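Local coordinates for fucolectin-related protein (Streptococcus pneumoniae, PDB 2WMF) that probably hydrolyses host blood-group antigen glycans, as a family 98 glycoside hydrolase of a pneumococcal fucose-utilization system, at residues Glu361-Tyr366 and Ser436-Asn441; Ser269-Met274 and Thr463-Ala468; Lys212-Arg217 and Ser241-Lys246. One frame throughout, in Å; residues are numbered along the deposited sequence.

Interaction 1. Residues Glu361-Tyr366 and Ser436-Asn441; sequences ETMPLY and SNANIN
M363 and L365 both reach A438 from the neighbouring loop. The M363 chain sets off with CG beside its backbone N (chi1 -67°). It then bends at chi2 and chi3, which carries the methyl end round to A438. CE of M363 ends 3.6 Å from CB of A438. L365 takes a similar first torsion but is extended at chi2 (178°). Its CD1 branch does the touching. That methyl lies 4.1 Å from CB of A438 and 3.6 Å from the backbone O of S436. The A438 methyl therefore meets two side chains, one bent and one straight. S436 adds a contact through its CB, which sits 3.4 Å from the backbone O of Y366. This carbonyl oxygen is buried here and has no hydrogen-bond partner in the model. The Y366 side chain starts away from the 436-441 loop, and its OH bonds to D223. P364 O lies over the centre of one face of the Y366 ring. No hydrogen bond links the two segments. Polar groups bond outward instead: Y366 N, for example, bonds to OH of Y434. M363 also packs on M274 and K246, and L365 on M277. This is mainly apolar loop-to-loop packing within the C-terminal family region, set against helix 272-283 of the (beta/alpha)8 catalytic barrel.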
loop_
_atom_site.group_PDB
_atom_site.type_symbol
_atom_site.label_atom_id
_atom_site.label_comp_id
_atom_site.label_asym_id
_atom_site.label_seq_id
_atom_site.Cartn_x
_atom_site.Cartn_y
_atom_site.Cartn_z
ATOM N N GLU A 361 -10.397 0.938 -12.711
ATOM C CA GLU A 361 -9.284 1.748 -12.183
ATOM C C GLU A 361 -9.698 2.681 -11.045
ATOM O O GLU A 361 -8.843 3.352 -10.461
ATOM C CB GLU A 361 -8.563 2.500 -13.267
ATOM C CG GLU A 361 -7.705 1.682 -14.212
ATOM C CD GLU A 361 -6.685 2.569 -14.874
ATOM O OE1 GLU A 361 -5.729 2.967 -14.157
ATOM O OE2 GLU A 361 -6.875 2.861 -16.074
ATOM N N THR A 362 -10.994 2.712 -10.694
ATOM C CA THR A 362 -11.447 3.493 -9.556
ATOM C C THR A 362 -11.080 2.818 -8.234
ATOM O O THR A 362 -11.087 3.467 -7.196
ATOM C CB THR A 362 -12.963 3.845 -9.553
ATOM O OG1 THR A 362 -13.728 2.708 -9.161
ATOM C CG2 THR A 362 -13.395 4.411 -10.900
ATOM N N MET A 363 -10.761 1.522 -8.300
ATOM C CA MET A 363 -10.449 0.735 -7.122
ATOM C C MET A 363 -9.161 -0.075 -7.326
ATOM O O MET A 363 -8.709 -0.270 -8.444
ATOM C CB MET A 363 -11.618 -0.215 -6.831
ATOM C CG MET A 363 -12.875 0.566 -6.417
ATOM S SD MET A 363 -12.706 1.230 -4.756
ATOM C CE MET A 363 -13.017 -0.281 -3.769
ATOM N N PRO A 364 -8.537 -0.448 -6.216
ATOM C CA PRO A 364 -7.145 -0.901 -6.318
ATOM C C PRO A 364 -6.940 -2.354 -6.680
ATOM O O PRO A 364 -5.822 -2.721 -7.097
ATOM C CB PRO A 364 -6.610 -0.643 -4.886
ATOM C CG PRO A 364 -7.817 -0.776 -4.016
ATOM C CD PRO A 364 -8.927 -0.205 -4.820
ATOM N N LEU A 365 -7.943 -3.220 -6.488
ATOM C CA LEU A 365 -7.665 -4.654 -6.629
ATOM C C LEU A 365 -7.481 -5.018 -8.107
ATOM O O LEU A 365 -8.172 -4.512 -8.969
ATOM C CB LEU A 365 -8.743 -5.528 -5.970
ATOM C CG LEU A 365 -9.082 -5.226 -4.512
ATOM C CD1 LEU A 365 -10.217 -6.155 -3.978
ATOM C CD2 LEU A 365 -7.799 -5.286 -3.637
ATOM N N TYR A 366 -6.507 -5.900 -8.362
ATOM C CA TYR A 366 -6.284 -6.406 -9.723
ATOM C C TYR A 366 -7.062 -7.727 -9.941
ATOM O O TYR A 366 -7.161 -8.541 -9.039
ATOM C CB TYR A 366 -4.801 -6.661 -9.953
ATOM C CG TYR A 366 -4.021 -5.364 -10.017
ATOM C CD1 TYR A 366 -4.452 -4.325 -10.849
ATOM C CD2 TYR A 366 -2.898 -5.136 -9.203
ATOM C CE1 TYR A 366 -3.743 -3.129 -10.927
ATOM C CE2 TYR A 366 -2.181 -3.934 -9.285
ATOM C CZ TYR A 366 -2.599 -2.930 -10.148
ATOM O OH TYR A 366 -1.894 -1.736 -10.254
ATOM N N SER A 436 -10.653 -10.838 -5.806
ATOM C CA SER A 436 -10.616 -9.480 -6.343
ATOM C C SER A 436 -11.901 -8.658 -6.210
ATOM O O SER A 436 -11.966 -7.534 -6.747
ATOM C CB SER A 436 -10.212 -9.482 -7.822
ATOM O OG SER A 436 -11.163 -10.111 -8.633
ATOM N N ASN A 437 -12.917 -9.227 -5.531
ATOM C CA ASN A 437 -14.193 -8.526 -5.308
ATOM C C ASN A 437 -14.150 -7.572 -4.099
ATOM O O ASN A 437 -14.102 -8.011 -2.943
ATOM C CB ASN A 437 -15.300 -9.564 -5.111
ATOM C CG ASN A 437 -15.646 -10.319 -6.372
ATOM O OD1 ASN A 437 -15.514 -9.810 -7.487
ATOM N ND2 ASN A 437 -16.089 -11.583 -6.194
ATOM N N ALA A 438 -14.150 -6.256 -4.380
ATOM C CA ALA A 438 -14.000 -5.265 -3.299
ATOM C C ALA A 438 -15.239 -5.190 -2.418
ATOM O O ALA A 438 -15.135 -5.074 -1.177
ATOM C CB ALA A 438 -13.657 -3.841 -3.857
ATOM N N ASN A 439 -16.430 -5.190 -3.047
ATOM C CA ASN A 439 -17.649 -4.952 -2.239
ATOM C C ASN A 439 -18.884 -5.707 -2.758
ATOM O O ASN A 439 -20.012 -5.239 -2.597
ATOM C CB ASN A 439 -17.945 -3.465 -2.166
ATOM C CG ASN A 439 -18.783 -3.073 -0.916
ATOM O OD1 ASN A 439 -18.732 -3.735 0.156
ATOM N ND2 ASN A 439 -19.551 -1.966 -1.041
ATOM N N ILE A 440 -18.632 -6.892 -3.308
ATOM C CA ILE A 440 -19.631 -7.834 -3.794
ATOM C C ILE A 440 -19.317 -9.176 -3.133
ATOM O O ILE A 440 -18.175 -9.610 -3.183
ATOM C CB ILE A 440 -19.566 -7.937 -5.304
ATOM C CG1 ILE A 440 -20.149 -6.672 -5.917
ATOM C CG2 ILE A 440 -20.271 -9.222 -5.750
ATOM C CD1 ILE A 440 -21.633 -6.641 -5.987
ATOM N N ASN A 441 -20.310 -9.835 -2.556
ATOM C CA ASN A 441 -20.096 -10.985 -1.744
ATOM C C ASN A 441 -20.153 -12.288 -2.537
ATOM O O ASN A 441 -21.130 -13.038 -2.469
ATOM C CB ASN A 441 -21.098 -10.998 -0.554
ATOM C CG ASN A 441 -20.750 -12.060 0.469
ATOM O OD1 ASN A 441 -19.650 -12.635 0.435
ATOM N ND2 ASN A 441 -21.666 -12.298 1.402
#

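Interaction 2. Residues Ser269-Met274 and Thr463-Ala468; sequences SEPESM and TPHTYA
P271 packs over H465 where the (beta/alpha)8 barrel meets a beta-rich C-terminal region. P271 is the N-cap residue of helix 272-283. H465 stands in the turn before strand 467-472, which belongs to an antiparallel sheet.

The main apolar contact is a CH-pi interaction. CG of P271 lies 3.4 Å from the centroid of the H465 ring, only 6° off the ring normal. CB of P271 reaches the ring near its root, 3.6 Å from CG of H465. P464 CB lies over the opposite face, offset toward the rim, so the imidazole sits between two prolines. M274 makes a slighter contact with the ring. Its CB is 4.3 Å from CD2 of H465, and its extended chain leads away from the 463-468 segment.

The ring nitrogens of H465 bond outside the two segments. NE2 bonds to the backbone O of A438, and ND1 to R485. With a proline on each face and a partner at each nitrogen, the rotation of the ring is well fixed.

Y467 starts toward the helix. Its CD2 is 4.0 Å from the backbone O of S273, and its ring also packs on A276, M277 and M280. The backbone of S273 is hydrogen-bonded to Y484, another link to the C-terminal region.

One hydrogen bond crosses between the segments. The first torsion of S273 (chi1 55°) sets OG between the backbone N and the carbonyl carbon and points it at the 463-468 turn. There it donates to the backbone O of H465 at 2.7 Å. The hydroxyl approaches from 45° above the carbonyl plane.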
loop_
_atom_site.group_PDB
_atom_site.type_symbol
_atom_site.label_atom_id
_atom_site.label_comp_id
_atom_site.label_asym_id
_atom_site.label_seq_id
_atom_site.Cartn_x
_atom_site.Cartn_y
_atom_site.Cartn_z
ATOM N N SER A 269 -14.565 1.453 7.250
ATOM C CA SER A 269 -15.299 0.342 6.702
ATOM C C SER A 269 -14.623 -0.458 5.565
ATOM O O SER A 269 -15.132 -1.485 5.141
ATOM C CB SER A 269 -16.703 0.789 6.287
ATOM O OG SER A 269 -17.447 1.255 7.416
ATOM N N GLU A 270 -13.464 -0.016 5.085
ATOM C CA GLU A 270 -12.716 -0.845 4.116
ATOM C C GLU A 270 -12.232 -2.106 4.867
ATOM O O GLU A 270 -11.571 -1.972 5.917
ATOM C CB GLU A 270 -11.515 -0.100 3.551
ATOM C CG GLU A 270 -10.719 -0.989 2.594
ATOM C CD GLU A 270 -9.615 -0.340 1.789
ATOM O OE1 GLU A 270 -9.597 0.888 1.649
ATOM O OE2 GLU A 270 -8.766 -1.146 1.256
ATOM N N PRO A 271 -12.557 -3.305 4.367
ATOM C CA PRO A 271 -12.137 -4.521 5.085
ATOM C C PRO A 271 -10.635 -4.516 5.430
ATOM O O PRO A 271 -9.781 -4.126 4.618
ATOM C CB PRO A 271 -12.505 -5.636 4.123
ATOM C CG PRO A 271 -13.665 -5.089 3.395
ATOM C CD PRO A 271 -13.361 -3.640 3.176
ATOM N N GLU A 272 -10.348 -4.936 6.654
ATOM C CA GLU A 272 -8.952 -4.968 7.170
ATOM C C GLU A 272 -8.008 -5.731 6.246
ATOM O O GLU A 272 -6.921 -5.254 5.904
ATOM C CB GLU A 272 -8.913 -5.566 8.583
ATOM C CG GLU A 272 -9.573 -4.665 9.657
ATOM C CD GLU A 272 -11.050 -4.820 9.889
ATOM O OE1 GLU A 272 -11.796 -5.340 8.992
ATOM O OE2 GLU A 272 -11.473 -4.413 11.018
ATOM N N SER A 273 -8.412 -6.916 5.840
ATOM C CA SER A 273 -7.560 -7.723 4.947
ATOM C C SER A 273 -7.411 -7.075 3.573
ATOM O O SER A 273 -6.418 -7.292 2.864
ATOM C CB SER A 273 -8.129 -9.119 4.787
ATOM O OG SER A 273 -9.459 -9.012 4.345
ATOM N N MET A 274 -8.383 -6.257 3.178
ATOM C CA MET A 274 -8.260 -5.579 1.891
ATOM C C MET A 274 -7.166 -4.484 1.918
ATOM O O MET A 274 -6.534 -4.204 0.889
ATOM C CB MET A 274 -9.590 -4.992 1.418
ATOM C CG MET A 274 -9.535 -4.261 0.067
ATOM S SD MET A 274 -11.215 -3.724 -0.422
ATOM C CE MET A 274 -10.762 -2.513 -1.668
ATOM N N THR A 463 -13.340 -16.654 -0.123
ATOM C CA THR A 463 -14.381 -15.670 0.066
ATOM C C THR A 463 -13.805 -14.281 -0.147
ATOM O O THR A 463 -12.573 -14.096 -0.119
ATOM C CB THR A 463 -15.044 -15.746 1.462
ATOM O OG1 THR A 463 -14.134 -15.281 2.480
ATOM C CG2 THR A 463 -15.560 -17.156 1.803
ATOM N N PRO A 464 -14.676 -13.278 -0.347
ATOM C CA PRO A 464 -14.149 -11.939 -0.417
ATOM C C PRO A 464 -13.260 -11.536 0.762
ATOM O O PRO A 464 -13.469 -11.969 1.884
ATOM C CB PRO A 464 -15.404 -11.061 -0.505
ATOM C CG PRO A 464 -16.443 -11.949 -1.197
ATOM C CD PRO A 464 -16.143 -13.331 -0.630
ATOM N N HIS A 465 -12.277 -10.688 0.473
ATOM C CA HIS A 465 -11.375 -10.133 1.500
ATOM C C HIS A 465 -10.554 -11.273 2.144
ATOM O O HIS A 465 -10.354 -11.341 3.372
ATOM C CB HIS A 465 -12.133 -9.277 2.510
ATOM C CG HIS A 465 -13.121 -8.384 1.838
ATOM N ND1 HIS A 465 -14.462 -8.375 2.165
ATOM C CD2 HIS A 465 -12.966 -7.525 0.807
ATOM C CE1 HIS A 465 -15.082 -7.515 1.371
ATOM N NE2 HIS A 465 -14.204 -7.001 0.523
ATOM N N THR A 466 -10.097 -12.161 1.260
ATOM C CA THR A 466 -9.166 -13.240 1.605
ATOM C C THR A 466 -7.955 -13.140 0.687
ATOM O O THR A 466 -8.117 -13.063 -0.530
ATOM C CB THR A 466 -9.799 -14.670 1.443
ATOM O OG1 THR A 466 -11.007 -14.722 2.194
ATOM C CG2 THR A 466 -8.841 -15.749 1.991
ATOM N N TYR A 467 -6.756 -13.169 1.287
ATOM C CA TYR A 467 -5.530 -13.306 0.541
ATOM C C TYR A 467 -4.759 -14.548 1.031
ATOM O O TYR A 467 -4.988 -15.081 2.139
ATOM C CB TYR A 467 -4.691 -12.038 0.524
ATOM C CG TYR A 467 -3.926 -11.696 1.812
ATOM C CD1 TYR A 467 -2.716 -12.320 2.121
ATOM C CD2 TYR A 467 -4.420 -10.779 2.736
ATOM C CE1 TYR A 467 -1.994 -11.987 3.287
ATOM C CE2 TYR A 467 -3.701 -10.432 3.895
ATOM C CZ TYR A 467 -2.484 -11.042 4.179
ATOM O OH TYR A 467 -1.762 -10.682 5.322
ATOM N N ALA A 468 -3.858 -14.994 0.146
ATOM C CA ALA A 468 -3.007 -16.153 0.421
ATOM C C ALA A 468 -1.656 -15.954 -0.213
ATOM O O ALA A 468 -1.537 -15.292 -1.277
ATOM C CB ALA A 468 -3.666 -17.457 -0.085
#

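Interaction 3. Residues Lys212-Arg217 and Ser241-Lys246; sequences KNTPIR and STDTWK
K212 and D243 both start with CG anti to the backbone N (chi1 -175° in each), and this brings the ammonium near the carboxylate. K246 starts between its backbone N and carbonyl carbon, then bends at chi3 and chi4, which turns NZ back to N213.

T214 makes the short bond of the contact. Its OG1 donates to OD2 of D243 at 2.5 Å, on the anti lone pair of that oxygen. The same hydroxyl accepts from NZ of K212 at 2.8 Å. T214 thus relays between lysine and aspartate. The direct salt bridge is longer, with K212 NZ 3.6 Å from D243 OD2. A water also joins these two atoms, accepting from NZ and donating to OD2. K212 NZ also forms a salt bridge with E150. The other oxygen, OD1 of D243, makes a capping bond to W245 N at 2.9 Å, in the turn that leads into a helix.

NZ of K246 donates to OD1 of N213 at 2.9 Å, from 39° above the amide plane. It also donates to the backbone O of D243. That oxygen takes K246 N on the opposite face of its plane. NZ has a further salt bridge with E278, which also binds ND2 of N213.

A second water links N213 N to S241 O. CG2 of I216 packs on CB of K246 at 4.0 Å.

The segments lie at the C-terminal ends of neighbouring parallel barrel strands 207-212 and 237-243. (Beta/alpha)8 glycosidases place their active site at this end, and the polar cluster is consistent with lying near it. The chain then runs into helix 245-249, helix 272-283 lies against T242, and strand 289-293 flanks D243.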
loop_
_atom_site.group_PDB
_atom_site.type_symbol
_atom_site.label_atom_id
_atom_site.label_comp_id
_atom_site.label_asym_id
_atom_site.label_seq_id
_atom_site.Cartn_x
_atom_site.Cartn_y
_atom_site.Cartn_z
ATOM N N LYS A 212 -1.263 7.443 -3.990
ATOM C CA LYS A 212 -2.271 7.841 -2.988
ATOM C C LYS A 212 -3.666 7.762 -3.617
ATOM O O LYS A 212 -4.176 8.746 -4.185
ATOM C CB LYS A 212 -2.019 9.246 -2.466
ATOM C CG LYS A 212 -2.991 9.668 -1.324
ATOM C CD LYS A 212 -2.700 11.037 -0.708
ATOM C CE LYS A 212 -3.494 11.191 0.609
ATOM N NZ LYS A 212 -4.918 11.534 0.327
ATOM N N ASN A 213 -4.284 6.587 -3.472
ATOM C CA ASN A 213 -5.463 6.219 -4.279
ATOM C C ASN A 213 -6.844 6.713 -3.809
ATOM O O ASN A 213 -7.888 6.242 -4.284
ATOM C CB ASN A 213 -5.434 4.729 -4.602
ATOM C CG ASN A 213 -5.545 3.844 -3.416
ATOM O OD1 ASN A 213 -5.750 4.298 -2.277
ATOM N ND2 ASN A 213 -5.399 2.522 -3.666
ATOM N N THR A 214 -6.819 7.732 -2.977
ATOM C CA THR A 214 -7.997 8.484 -2.542
ATOM C C THR A 214 -8.996 8.883 -3.655
ATOM O O THR A 214 -10.211 8.737 -3.429
ATOM C CB THR A 214 -7.530 9.799 -1.842
ATOM O OG1 THR A 214 -6.399 9.536 -0.982
ATOM C CG2 THR A 214 -8.665 10.452 -1.026
ATOM N N PRO A 215 -8.505 9.467 -4.772
ATOM C CA PRO A 215 -9.453 10.047 -5.733
ATOM C C PRO A 215 -10.142 9.056 -6.669
ATOM O O PRO A 215 -10.821 9.475 -7.620
ATOM C CB PRO A 215 -8.593 11.033 -6.529
ATOM C CG PRO A 215 -7.237 10.327 -6.587
ATOM C CD PRO A 215 -7.106 9.710 -5.218
ATOM N N ILE A 216 -9.987 7.751 -6.392
ATOM C CA ILE A 216 -10.766 6.711 -7.063
ATOM C C ILE A 216 -10.748 6.838 -8.569
ATOM O O ILE A 216 -11.792 6.799 -9.255
ATOM C CB ILE A 216 -12.207 6.529 -6.465
ATOM C CG1 ILE A 216 -13.056 7.789 -6.515
ATOM C CG2 ILE A 216 -12.131 6.009 -5.046
ATOM C CD1 ILE A 216 -14.533 7.489 -6.262
ATOM N N ARG A 217 -9.533 6.969 -9.083
ATOM C CA ARG A 217 -9.263 7.040 -10.539
ATOM C C ARG A 217 -7.817 6.593 -10.752
ATOM O O ARG A 217 -6.957 6.750 -9.856
ATOM C CB ARG A 217 -9.338 8.468 -11.076
ATOM C CG ARG A 217 -10.563 9.246 -10.864
ATOM C CD ARG A 217 -10.299 10.644 -11.469
ATOM N NE ARG A 217 -10.000 10.525 -12.896
ATOM C CZ ARG A 217 -10.905 10.312 -13.850
ATOM N NH1 ARG A 217 -12.214 10.236 -13.555
ATOM N NH2 ARG A 217 -10.497 10.177 -15.105
ATOM N N SER A 241 0.508 5.398 -0.216
ATOM C CA SER A 241 -0.376 5.733 0.895
ATOM C C SER A 241 -1.700 5.057 0.568
ATOM O O SER A 241 -2.389 5.434 -0.371
ATOM C CB SER A 241 -0.626 7.229 1.037
ATOM O OG SER A 241 -1.666 7.467 1.970
ATOM N N THR A 242 -2.031 4.048 1.345
ATOM C CA THR A 242 -3.253 3.247 1.180
ATOM C C THR A 242 -4.340 3.970 1.984
ATOM O O THR A 242 -4.254 4.021 3.219
ATOM C CB THR A 242 -3.061 1.803 1.721
ATOM O OG1 THR A 242 -2.135 1.091 0.905
ATOM C CG2 THR A 242 -4.373 1.047 1.758
ATOM N N ASP A 243 -5.350 4.515 1.285
ATOM C CA ASP A 243 -6.285 5.449 1.929
ATOM C C ASP A 243 -7.702 4.889 1.986
ATOM O O ASP A 243 -8.361 4.770 0.952
ATOM C CB ASP A 243 -6.264 6.815 1.229
ATOM C CG ASP A 243 -7.117 7.859 1.928
ATOM O OD1 ASP A 243 -7.632 7.574 3.030
ATOM O OD2 ASP A 243 -7.196 8.977 1.361
ATOM N N THR A 244 -8.172 4.619 3.194
ATOM C CA THR A 244 -9.528 4.028 3.384
ATOM C C THR A 244 -10.646 5.074 3.147
ATOM O O THR A 244 -11.814 4.704 3.051
ATOM C CB THR A 244 -9.700 3.380 4.744
ATOM O OG1 THR A 244 -9.552 4.360 5.766
ATOM C CG2 THR A 244 -8.656 2.205 4.952
ATOM N N TRP A 245 -10.269 6.354 3.012
ATOM C CA TRP A 245 -11.217 7.372 2.523
ATOM C C TRP A 245 -11.752 7.000 1.132
ATOM O O TRP A 245 -12.808 7.500 0.718
ATOM C CB TRP A 245 -10.589 8.775 2.475
ATOM C CG TRP A 245 -10.585 9.560 3.750
ATOM C CD1 TRP A 245 -9.536 9.764 4.602
ATOM C CD2 TRP A 245 -11.680 10.317 4.281
ATOM N NE1 TRP A 245 -9.914 10.574 5.636
ATOM C CE2 TRP A 245 -11.214 10.962 5.455
ATOM C CE3 TRP A 245 -12.990 10.530 3.876
ATOM C CZ2 TRP A 245 -12.042 11.767 6.259
ATOM C CZ3 TRP A 245 -13.814 11.357 4.663
ATOM C CH2 TRP A 245 -13.325 11.945 5.851
ATOM N N LYS A 246 -11.043 6.139 0.387
ATOM C CA LYS A 246 -11.615 5.655 -0.906
ATOM C C LYS A 246 -13.039 5.084 -0.698
ATOM O O LYS A 246 -13.911 5.192 -1.611
ATOM C CB LYS A 246 -10.707 4.649 -1.607
ATOM C CG LYS A 246 -10.681 3.221 -1.028
ATOM C CD LYS A 246 -9.916 2.249 -1.913
ATOM C CE LYS A 246 -8.464 2.621 -2.110
ATOM N NZ LYS A 246 -7.649 2.692 -0.861
HETATM O O HOH W 1 -6.919 11.392 2.417
HETATM O O HOH W 2 -2.531 4.168 -2.815
#

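Interactions 2 and 3 are buried, while interaction 1 is only partly buried. Interaction 3 stays within the barrel and is mostly polar, with charged groups, a capping bond and two waters. Interaction 2 joins the barrel to the C-terminal region through proline-on-imidazole packing and one hydrogen bond. Interaction 1 joins two loops of the C-terminal region by van der Waals packing, without a hydrogen bond. The three sites touch one another. The 436-441 loop of interaction 1 meets the H465 turn of interaction 2. P364 of interaction 1 packs on N213 and K246 of interaction 3. E270 and K246 form a weak, long ion pair between interactions 2 and 3. Helix 272-283 contributes to interaction 2 and packs beside the other two.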